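Local coordinates for protein fructose transport system repressor FruR (Pseudomonas putida, PDB 3O75) that probably acts as a sequence-specific DNA-binding transcription repressor and binds fructose 1-phosphate in its LacI-type sugar-binding domain, at residues A[98-103]-A[259-264]. Numbering follows the deposited sequence.
Sequences CSVISD and HAVGRT. With F1X (1-O-phosphono-beta-D-fructofuranose), chain C.
Strand 98-102 and the 259-261 part of strand 257-266 run parallel, their short axes 26° apart, and join where the two lobes of this periplasmic-binding-protein fold of the LacI family meet at the bound fructose 1-phosphate. V100 pairs with H259 and I101 with A260: H259 N donates to S99 O at 2.8 Å, I101 N returns a bond to H259 O, and V261 N reaches I101 O at 2.7 Å. The next backbone bond, D103 N to V261 O, is weak. Branched, apolar valines suit the face shared by V100, H259 and V261, where V100 packs on I237 and L244 of helix 234-251 and its CG1 lies 4.3 Å from V261 CG2. At the other end, the sulfur of C98, a small polarisable group, meets the imidazole edge-on, with SG 3.6 Å from H259 NE2.

D103, at the N-cap position before helix 104-116, adds a side-chain bond to the backbone ones. With CG between its backbone N and carbonyl carbon (chi1 55°), OD1 accepts R263 N at 2.9 Å on its syn side, 20° out of the carboxylate plane. Replacing the carboxylate with an alanine's methyl group is likely to leave R263 N without this acceptor, and the backbone at G262 and R263 less firmly tied to the start of helix 104-116.

R263 has the reach and charge for the phosphate: extended from CG to NE, it passes beside the small S102 side chain. A water bridges S102 OG, R263 NH2 and the sugar's O3, while M230 O accepts a further bond from NH1. The guanidinium meets the phosphate at its edge, NH1 and NH2 both donating to the same oxygen, O1P of the ligand, at 3.0 and 3.1 Å.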
loop_
_atom_site.group_PDB
_atom_site.type_symbol
_atom_site.label_atom_id
_atom_site.label_comp_id
_atom_site.label_asym_id
_atom_site.label_seq_id
_atom_site.Cartn_x
_atom_site.Cartn_y
_atom_site.Cartn_z
ATOM N N CYS A 98 25.848 5.681 -1.022
ATOM C CA CYS A 98 25.625 4.583 -0.095
ATOM C C CYS A 98 24.230 4.000 -0.336
ATOM O O CYS A 98 23.225 4.680 -0.126
ATOM C CB CYS A 98 25.751 5.102 1.338
ATOM S SG CYS A 98 25.612 3.848 2.617
ATOM N N SER A 99 24.167 2.744 -0.773
ATOM C CA SER A 99 22.898 2.140 -1.182
ATOM C C SER A 99 22.500 0.934 -0.336
ATOM O O SER A 99 23.354 0.158 0.098
ATOM C CB SER A 99 22.962 1.721 -2.652
ATOM O OG SER A 99 23.463 2.769 -3.464
ATOM N N VAL A 100 21.199 0.780 -0.115
ATOM C CA VAL A 100 20.662 -0.401 0.547
ATOM C C VAL A 100 19.751 -1.152 -0.419
ATOM O O VAL A 100 18.730 -0.623 -0.856
ATOM C CB VAL A 100 19.858 -0.028 1.799
ATOM C CG1 VAL A 100 19.385 -1.288 2.520
ATOM C CG2 VAL A 100 20.690 0.844 2.722
ATOM N N ILE A 101 20.115 -2.388 -0.746
ATOM C CA ILE A 101 19.413 -3.147 -1.777
ATOM C C ILE A 101 19.305 -4.624 -1.403
ATOM O O ILE A 101 19.893 -5.066 -0.417
ATOM C CB ILE A 101 20.136 -3.024 -3.140
ATOM C CG1 ILE A 101 21.510 -3.697 -3.077
ATOM C CG2 ILE A 101 20.292 -1.556 -3.541
ATOM C CD1 ILE A 101 22.339 -3.502 -4.332
ATOM N N SER A 102 18.541 -5.379 -2.189
ATOM C CA SER A 102 18.428 -6.826 -2.008
ATOM C C SER A 102 19.458 -7.571 -2.855
ATOM O O SER A 102 20.095 -6.986 -3.733
ATOM C CB SER A 102 17.022 -7.307 -2.379
ATOM O OG SER A 102 16.034 -6.694 -1.567
ATOM N N ASP A 103 19.619 -8.861 -2.585
ATOM C CA ASP A 103 20.464 -9.713 -3.416
ATOM C C ASP A 103 19.692 -10.177 -4.647
ATOM O O ASP A 103 19.403 -11.366 -4.796
ATOM C CB ASP A 103 20.978 -10.922 -2.624
ATOM C CG ASP A 103 19.854 -11.740 -1.994
ATOM O OD1 ASP A 103 18.807 -11.160 -1.640
ATOM O OD2 ASP A 103 20.020 -12.970 -1.847
ATOM N N HIS A 259 25.155 -1.967 0.662
ATOM C CA HIS A 259 24.768 -2.868 1.735
ATOM C C HIS A 259 23.620 -3.744 1.253
ATOM O O HIS A 259 22.486 -3.280 1.114
ATOM C CB HIS A 259 24.359 -2.073 2.977
ATOM C CG HIS A 259 25.395 -1.097 3.435
ATOM N ND1 HIS A 259 26.408 -1.436 4.306
ATOM C CD2 HIS A 259 25.581 0.215 3.138
ATOM C CE1 HIS A 259 27.171 -0.379 4.529
ATOM N NE2 HIS A 259 26.689 0.634 3.831
ATOM N N ALA A 260 23.921 -5.009 0.981
ATOM C CA ALA A 260 22.920 -5.939 0.475
ATOM C C ALA A 260 22.131 -6.598 1.602
ATOM O O ALA A 260 22.681 -6.927 2.655
ATOM C CB ALA A 260 23.572 -6.995 -0.415
ATOM N N VAL A 261 20.834 -6.779 1.376
ATOM C CA VAL A 261 19.980 -7.475 2.327
ATOM C C VAL A 261 19.259 -8.603 1.602
ATOM O O VAL A 261 18.485 -8.363 0.679
ATOM C CB VAL A 261 18.942 -6.538 2.967
ATOM C CG1 VAL A 261 18.013 -7.327 3.870
ATOM C CG2 VAL A 261 19.626 -5.435 3.752
ATOM N N GLY A 262 19.525 -9.834 2.021
ATOM C CA GLY A 262 18.950 -10.998 1.374
ATOM C C GLY A 262 17.438 -11.048 1.466
ATOM O O GLY A 262 16.849 -10.607 2.454
ATOM N N ARG A 263 16.803 -11.579 0.427
ATOM C CA ARG A 263 15.365 -11.798 0.462
ATOM C C ARG A 263 15.033 -13.105 1.189
ATOM O O ARG A 263 15.831 -14.044 1.199
ATOM C CB ARG A 263 14.779 -11.790 -0.953
ATOM C CG ARG A 263 14.881 -10.445 -1.663
ATOM C CD ARG A 263 13.817 -10.316 -2.737
ATOM N NE ARG A 263 13.729 -8.961 -3.278
ATOM C CZ ARG A 263 12.604 -8.409 -3.730
ATOM N NH1 ARG A 263 11.467 -9.089 -3.697
ATOM N NH2 ARG A 263 12.610 -7.174 -4.212
ATOM N N THR A 264 13.862 -13.157 1.811
ATOM C CA THR A 264 13.410 -14.366 2.487
ATOM C C THR A 264 12.705 -15.293 1.503
ATOM O O THR A 264 11.753 -14.892 0.837
ATOM C CB THR A 264 12.456 -14.030 3.648
ATOM O OG1 THR A 264 13.085 -13.089 4.525
ATOM C CG2 THR A 264 12.101 -15.283 4.436
HETATM C C1 F1X C . 9.319 -4.388 -5.001
HETATM O O1 F1X C . 8.262 -5.330 -5.103
HETATM P P1 F1X C . 8.492 -6.820 -4.544
HETATM C C2 F1X C . 9.968 -4.228 -6.364
HETATM O O2 F1X C . 10.095 -5.508 -6.998
HETATM C C3 F1X C . 11.339 -3.581 -6.227
HETATM O O3 F1X C . 12.346 -4.526 -5.873
HETATM C C4 F1X C . 11.525 -2.995 -7.604
HETATM O O4 F1X C . 12.534 -1.983 -7.672
HETATM C C5 F1X C . 10.135 -2.416 -7.776
HETATM O O5 F1X C . 9.218 -3.366 -7.220
HETATM C C6 F1X C . 9.865 -2.093 -9.225
HETATM O O6 F1X C . 10.317 -0.754 -9.378
HETATM O O1P F1X C . 9.672 -7.338 -5.324
HETATM O O2P F1X C . 8.765 -6.626 -3.077
HETATM O O3P F1X C . 7.197 -7.525 -4.864
HETATM O O HOH W 1 14.549 -5.064 -3.577
HETATM O O HOH W 2 15.603 -7.950 1.451
#